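Local atomic coordinates of enoyl-acyl carrier protein reductase (Uncultured bacterium, PDB entry 6KIA), a protein that probably catalyses the NADH-dependent reduction of enoyl-acyl carrier protein in bacterial fatty acid synthesis, and is associated with triclosan resistance. Residues A[42-56]-A[76-88]. Residues are numbered along the deposited sequence; the frame is centred on the assembly and turned at random.
Sequences RDAGMTIVGITVGRR and NLGGRIINVPLMA. With NAI (1,4-dihydronicotinamide adenine dinucleotide), chain D.
Gly50 O is held by two groups of strand 80-83: Ile82 N donates to it (3.0 Å, 162° at the hydrogen), and Ile81 CA makes a CA-H...O contact at 3.3 Å. Gly50 N in turn donates to Arg80 O (2.9 Å). The pairing is parallel and close around Gly50, and loosens beyond it. Glycine suits the site because the Leu77 side chain lies over it, CD2 reaching to 3.4 Å from Gly50 N. A chi1 of 179° carries the Leu77 branch toward strand 47-52, where its CG meets Ile48 CG2. At Val84 the chain turns a corner; a water accepts from Thr52 N and donates toward Ile82 O and Val84 O, before Leu86 N bonds directly to Thr52 O at 2.9 Å, in the carbonyl plane on a lone pair. Thr52 OG1, also bonded to Glu27, takes the N-H of Gly54 in an ST turn; the positive phi of Gly54 suits glycine. Branched and long apolar chains suit the adenine end of the NADH site: Val53 CG1 touches C2A at 3.5 Å, and the bent chain of flexible Met87 brings SD to 3.7 Å from N6A and also against Val53 CB. Ala88 reads the adenine edge with its backbone, N to N1A (2.9 Å) and O from N6A. The arrangement fits a Rossmann-type nucleotide-binding sheet: strand 47-56 runs between parallel neighbours 21-25 and 80-83, helix 34-43 packs on Ile48 and Leu77, and helix 120-146 covers Ile82 and Val84.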
loop_
_atom_site.group_PDB
_atom_site.type_symbol
_atom_site.label_atom_id
_atom_site.label_comp_id
_atom_site.label_asym_id
_atom_site.label_seq_id
_atom_site.Cartn_x
_atom_site.Cartn_y
_atom_site.Cartn_z
ATOM N N ARG A 42 11.715 -8.302 -13.352
ATOM C CA ARG A 42 12.179 -8.061 -14.716
ATOM C C ARG A 42 13.640 -8.476 -14.795
ATOM O O ARG A 42 14.039 -9.159 -15.747
ATOM C CB ARG A 42 11.980 -6.587 -15.123
ATOM C CG ARG A 42 12.198 -6.302 -16.606
ATOM C CD ARG A 42 11.666 -4.927 -17.041
ATOM N NE ARG A 42 10.217 -4.785 -16.890
ATOM C CZ ARG A 42 9.619 -4.112 -15.910
ATOM N NH1 ARG A 42 10.336 -3.499 -14.979
ATOM N NH2 ARG A 42 8.297 -4.044 -15.870
ATOM N N ASP A 43 14.447 -8.116 -13.789
ATOM C CA ASP A 43 15.884 -8.381 -13.940
ATOM C C ASP A 43 16.203 -9.856 -13.729
ATOM O O ASP A 43 17.261 -10.327 -14.143
ATOM C CB ASP A 43 16.739 -7.539 -12.977
ATOM C CG ASP A 43 16.438 -6.061 -13.042
ATOM O OD1 ASP A 43 16.086 -5.556 -14.131
ATOM O OD2 ASP A 43 16.625 -5.384 -12.000
ATOM N N ALA A 44 15.283 -10.602 -13.120
ATOM C CA ALA A 44 15.479 -12.043 -12.966
ATOM C C ALA A 44 15.096 -12.772 -14.252
ATOM O O ALA A 44 15.295 -13.976 -14.364
ATOM C CB ALA A 44 14.670 -12.586 -11.788
ATOM N N GLY A 45 14.555 -12.037 -15.220
ATOM C CA GLY A 45 14.208 -12.619 -16.510
ATOM C C GLY A 45 12.822 -13.239 -16.569
ATOM O O GLY A 45 12.514 -14.032 -17.459
ATOM N N MET A 46 11.961 -12.856 -15.634
ATOM C CA MET A 46 10.597 -13.378 -15.625
ATOM C C MET A 46 9.744 -12.718 -16.693
ATOM O O MET A 46 9.962 -11.567 -17.084
ATOM C CB MET A 46 9.940 -13.159 -14.257
ATOM C CG MET A 46 10.646 -13.896 -13.154
ATOM S SD MET A 46 9.830 -13.630 -11.553
ATOM C CE MET A 46 8.443 -14.787 -11.646
ATOM N N THR A 47 8.790 -13.481 -17.190
ATOM C CA THR A 47 7.717 -12.933 -17.994
ATOM C C THR A 47 6.758 -12.121 -17.142
ATOM O O THR A 47 6.259 -12.603 -16.130
ATOM C CB THR A 47 6.943 -14.032 -18.683
ATOM O OG1 THR A 47 7.860 -14.790 -19.480
ATOM C CG2 THR A 47 5.867 -13.440 -19.579
ATOM N N ILE A 48 6.540 -10.879 -17.549
ATOM C CA ILE A 48 5.719 -9.936 -16.802
ATOM C C ILE A 48 4.318 -9.876 -17.401
ATOM O O ILE A 48 4.145 -9.636 -18.598
ATOM C CB ILE A 48 6.334 -8.506 -16.799
ATOM C CG1 ILE A 48 7.826 -8.510 -16.391
ATOM C CG2 ILE A 48 5.477 -7.555 -15.973
ATOM C CD1 ILE A 48 8.153 -9.096 -14.998
ATOM N N VAL A 49 3.314 -10.124 -16.568
ATOM C CA VAL A 49 1.917 -10.014 -16.964
ATOM C C VAL A 49 1.202 -9.159 -15.913
ATOM O O VAL A 49 1.606 -9.127 -14.752
ATOM C CB VAL A 49 1.256 -11.410 -17.118
ATOM C CG1 VAL A 49 -0.214 -11.297 -17.539
ATOM C CG2 VAL A 49 2.034 -12.220 -18.142
ATOM N N GLY A 50 0.198 -8.398 -16.331
ATOM C CA GLY A 50 -0.586 -7.618 -15.396
ATOM C C GLY A 50 -2.061 -7.513 -15.728
ATOM O O GLY A 50 -2.524 -7.884 -16.816
ATOM N N ILE A 51 -2.821 -6.981 -14.778
ATOM C CA ILE A 51 -4.232 -6.710 -14.971
ATOM C C ILE A 51 -4.466 -5.226 -15.221
ATOM O O ILE A 51 -3.558 -4.397 -15.063
ATOM C CB ILE A 51 -5.073 -7.194 -13.750
ATOM C CG1 ILE A 51 -4.689 -6.485 -12.445
ATOM C CG2 ILE A 51 -4.873 -8.697 -13.540
ATOM C CD1 ILE A 51 -5.409 -5.172 -12.164
ATOM N N THR A 52 -5.688 -4.891 -15.607
ATOM C CA THR A 52 -6.111 -3.495 -15.688
ATOM C C THR A 52 -7.425 -3.384 -14.921
ATOM O O THR A 52 -8.159 -4.367 -14.804
ATOM C CB THR A 52 -6.289 -3.028 -17.163
ATOM O OG1 THR A 52 -6.821 -1.697 -17.204
ATOM C CG2 THR A 52 -7.244 -3.940 -17.893
ATOM N N VAL A 53 -7.721 -2.210 -14.378
ATOM C CA VAL A 53 -9.028 -2.021 -13.763
ATOM C C VAL A 53 -10.029 -1.526 -14.803
ATOM O O VAL A 53 -11.215 -1.375 -14.518
ATOM C CB VAL A 53 -8.973 -1.036 -12.580
ATOM C CG1 VAL A 53 -8.093 -1.603 -11.473
ATOM C CG2 VAL A 53 -8.486 0.341 -13.043
ATOM N N GLY A 54 -9.547 -1.291 -16.020
ATOM C CA GLY A 54 -10.399 -0.803 -17.092
ATOM C C GLY A 54 -10.671 0.679 -16.925
ATOM O O GLY A 54 -9.983 1.354 -16.159
ATOM N N ARG A 55 -11.659 1.197 -17.647
ATOM C CA ARG A 55 -12.007 2.606 -17.505
ATOM C C ARG A 55 -13.524 2.749 -17.444
ATOM O O ARG A 55 -14.265 1.806 -17.726
ATOM C CB ARG A 55 -11.446 3.432 -18.669
ATOM C CG ARG A 55 -9.970 3.202 -18.924
ATOM C CD ARG A 55 -9.070 3.943 -17.953
ATOM N NE ARG A 55 -7.678 3.563 -18.181
ATOM C CZ ARG A 55 -6.881 4.131 -19.076
ATOM N NH1 ARG A 55 -7.327 5.132 -19.827
ATOM N NH2 ARG A 55 -5.633 3.701 -19.217
ATOM N N ARG A 56 -13.987 3.940 -17.091
ATOM C CA ARG A 56 -15.413 4.229 -17.079
ATOM C C ARG A 56 -15.791 5.028 -18.321
ATOM O O ARG A 56 -15.104 5.992 -18.670
ATOM C CB ARG A 56 -15.800 5.032 -15.831
ATOM C CG ARG A 56 -15.548 4.364 -14.485
ATOM C CD ARG A 56 -16.726 3.519 -14.015
ATOM N NE ARG A 56 -16.377 2.729 -12.833
ATOM C CZ ARG A 56 -17.142 1.777 -12.315
ATOM N NH1 ARG A 56 -18.319 1.492 -12.865
ATOM N NH2 ARG A 56 -16.730 1.104 -11.247
ATOM N N ASN A 76 4.040 0.658 -20.225
ATOM C CA ASN A 76 4.276 1.125 -18.867
ATOM C C ASN A 76 4.601 -0.022 -17.911
ATOM O O ASN A 76 5.450 0.111 -17.026
ATOM C CB ASN A 76 3.053 1.874 -18.352
ATOM C CG ASN A 76 3.170 2.224 -16.879
ATOM O OD1 ASN A 76 4.066 2.966 -16.485
ATOM N ND2 ASN A 76 2.254 1.705 -16.062
ATOM N N LEU A 77 3.909 -1.146 -18.090
ATOM C CA LEU A 77 4.147 -2.328 -17.272
ATOM C C LEU A 77 5.414 -3.078 -17.697
ATOM O O LEU A 77 6.146 -3.626 -16.869
ATOM C CB LEU A 77 2.938 -3.269 -17.351
ATOM C CG LEU A 77 3.055 -4.574 -16.562
ATOM C CD1 LEU A 77 2.864 -4.300 -15.096
ATOM C CD2 LEU A 77 2.057 -5.618 -17.047
ATOM N N GLY A 78 5.662 -3.111 -19.004
ATOM C CA GLY A 78 6.741 -3.899 -19.578
ATOM C C GLY A 78 6.368 -5.363 -19.738
ATOM O O GLY A 78 7.179 -6.267 -19.531
ATOM N N GLY A 79 5.125 -5.591 -20.144
ATOM C CA GLY A 79 4.616 -6.929 -20.344
ATOM C C GLY A 79 3.174 -6.885 -20.804
ATOM O O GLY A 79 2.594 -5.816 -20.974
ATOM N N ARG A 80 2.574 -8.054 -20.947
ATOM C CA ARG A 80 1.200 -8.144 -21.415
ATOM C C ARG A 80 0.188 -7.779 -20.340
ATOM O O ARG A 80 0.376 -8.086 -19.166
ATOM C CB ARG A 80 0.890 -9.553 -21.905
ATOM C CG ARG A 80 1.433 -9.888 -23.282
ATOM C CD ARG A 80 0.532 -10.925 -23.924
ATOM N NE ARG A 80 -0.866 -10.581 -23.679
ATOM C CZ ARG A 80 -1.866 -11.455 -23.661
ATOM N NH1 ARG A 80 -3.105 -11.042 -23.426
ATOM N NH2 ARG A 80 -1.624 -12.740 -23.881
ATOM N N ILE A 81 -0.863 -7.083 -20.750
ATOM C CA ILE A 81 -1.979 -6.800 -19.857
ATOM C C ILE A 81 -3.189 -7.563 -20.352
ATOM O O ILE A 81 -3.498 -7.540 -21.539
ATOM C CB ILE A 81 -2.262 -5.295 -19.745
ATOM C CG1 ILE A 81 -1.333 -4.724 -18.676
ATOM C CG2 ILE A 81 -3.690 -5.015 -19.291
ATOM C CD1 ILE A 81 -0.885 -3.351 -18.922
ATOM N N ILE A 82 -3.843 -8.284 -19.447
ATOM C CA ILE A 82 -5.047 -9.028 -19.805
ATOM C C ILE A 82 -6.221 -8.067 -19.754
ATOM O O ILE A 82 -6.498 -7.464 -18.708
ATOM C CB ILE A 82 -5.255 -10.234 -18.875
ATOM C CG1 ILE A 82 -4.091 -11.217 -19.052
ATOM C CG2 ILE A 82 -6.600 -10.916 -19.155
ATOM C CD1 ILE A 82 -4.098 -12.377 -18.088
ATOM N N ASN A 83 -6.880 -7.870 -20.896
ATOM C CA ASN A 83 -7.801 -6.744 -21.023
ATOM C C ASN A 83 -9.202 -7.077 -20.507
ATOM O O ASN A 83 -10.153 -7.223 -21.275
ATOM C CB ASN A 83 -7.887 -6.281 -22.475
ATOM C CG ASN A 83 -8.414 -4.871 -22.596
ATOM O OD1 ASN A 83 -8.735 -4.232 -21.592
ATOM N ND2 ASN A 83 -8.558 -4.394 -23.829
ATOM N N VAL A 84 -9.315 -7.160 -19.189
ATOM C CA VAL A 84 -10.581 -7.378 -18.511
ATOM C C VAL A 84 -10.662 -6.331 -17.396
ATOM O O VAL A 84 -9.692 -6.144 -16.667
ATOM C CB VAL A 84 -10.690 -8.798 -17.942
ATOM C CG1 VAL A 84 -11.932 -8.943 -17.071
ATOM C CG2 VAL A 84 -10.663 -9.833 -19.078
ATOM N N PRO A 85 -11.786 -5.593 -17.313
ATOM C CA PRO A 85 -11.830 -4.523 -16.301
ATOM C C PRO A 85 -11.983 -5.043 -14.870
ATOM O O PRO A 85 -13.108 -5.273 -14.406
ATOM C CB PRO A 85 -13.047 -3.693 -16.722
ATOM C CG PRO A 85 -13.908 -4.648 -17.499
ATOM C CD PRO A 85 -12.972 -5.590 -18.192
ATOM N N LEU A 86 -10.859 -5.184 -14.164
ATOM C CA LEU A 86 -10.846 -5.787 -12.843
ATOM C C LEU A 86 -10.918 -4.713 -11.776
ATOM O O LEU A 86 -10.049 -4.623 -10.899
ATOM C CB LEU A 86 -9.581 -6.630 -12.635
ATOM C CG LEU A 86 -9.633 -8.138 -12.874
ATOM C CD1 LEU A 86 -8.391 -8.797 -12.261
ATOM C CD2 LEU A 86 -10.911 -8.757 -12.342
ATOM N N MET A 87 -11.952 -3.882 -11.861
ATOM C CA MET A 87 -12.182 -2.855 -10.850
ATOM C C MET A 87 -12.796 -3.440 -9.588
ATOM O O MET A 87 -13.880 -4.008 -9.638
ATOM C CB MET A 87 -13.115 -1.777 -11.399
ATOM C CG MET A 87 -13.278 -0.642 -10.437
ATOM S SD MET A 87 -11.933 0.515 -10.565
ATOM C CE MET A 87 -12.551 1.490 -11.938
ATOM N N ALA A 88 -12.118 -3.296 -8.451
ATOM C CA ALA A 88 -12.675 -3.789 -7.194
ATOM C C ALA A 88 -13.547 -2.741 -6.532
ATOM O O ALA A 88 -13.561 -1.585 -6.944
ATOM C CB ALA A 88 -11.592 -4.223 -6.256
HETATM P PA NAI D . -0.535 3.330 -5.693
HETATM O O1A NAI D . 0.594 3.375 -6.677
HETATM O O2A NAI D . -1.625 4.371 -5.849
HETATM O O5B NAI D . -1.126 1.855 -5.730
HETATM C C5B NAI D . -2.497 1.642 -5.458
HETATM C C4B NAI D . -2.772 0.230 -6.061
HETATM O O4B NAI D . -4.233 -0.104 -5.660
HETATM C C3B NAI D . -2.706 0.209 -7.344
HETATM O O3B NAI D . -2.075 -1.035 -7.855
HETATM C C2B NAI D . -4.279 0.303 -7.849
HETATM O O2B NAI D . -4.373 -0.166 -9.245
HETATM C C1B NAI D . -4.910 -0.426 -6.996
HETATM N N9A NAI D . -6.289 0.060 -6.779
HETATM C C8A NAI D . -6.825 1.169 -6.242
HETATM N N7A NAI D . -8.150 1.068 -6.322
HETATM C C5A NAI D . -8.440 -0.119 -6.906
HETATM C C6A NAI D . -9.687 -0.649 -7.200
HETATM N N6A NAI D . -11.032 -0.182 -7.008
HETATM N N1A NAI D . -9.740 -1.854 -7.792
HETATM C C2A NAI D . -8.586 -2.523 -8.102
HETATM N N3A NAI D . -7.341 -1.992 -7.804
HETATM C C4A NAI D . -7.293 -0.763 -7.201
HETATM O O3 NAI D . 0.017 3.513 -4.144
HETATM P PN NAI D . 0.828 2.474 -3.213
HETATM O O1N NAI D . 2.095 2.046 -3.887
HETATM O O2N NAI D . 1.048 3.257 -1.929
HETATM O O5D NAI D . -0.128 1.222 -2.960
HETATM C C5D NAI D . 0.282 -0.099 -3.272
HETATM C C4D NAI D . 0.119 -0.954 -1.995
HETATM O O4D NAI D . 1.021 -0.571 -1.113
HETATM C C3D NAI D . -1.235 -0.691 -1.338
HETATM O O3D NAI D . -1.884 -1.867 -0.992
HETATM C C2D NAI D . -0.810 0.056 -0.055
HETATM O O2D NAI D . -1.894 -0.031 0.936
HETATM C C1D NAI D . 0.305 -0.530 0.296
HETATM N N1N NAI D . 1.121 0.259 1.218
HETATM C C2N NAI D . 1.324 1.611 1.038
HETATM C C3N NAI D . 2.063 2.336 1.983
HETATM C C7N NAI D . 2.339 3.827 1.795
HETATM O O7N NAI D . 2.699 4.522 2.742
HETATM N N7N NAI D . 2.181 4.395 0.504
HETATM C C4N NAI D . 2.622 1.722 3.095
HETATM C C5N NAI D . 2.452 0.340 3.240
HETATM C C6N NAI D . 1.699 -0.377 2.304
HETATM O O HOH W 1 4.218 -10.653 -21.117
HETATM O O HOH W 2 -7.356 -7.348 -16.056
#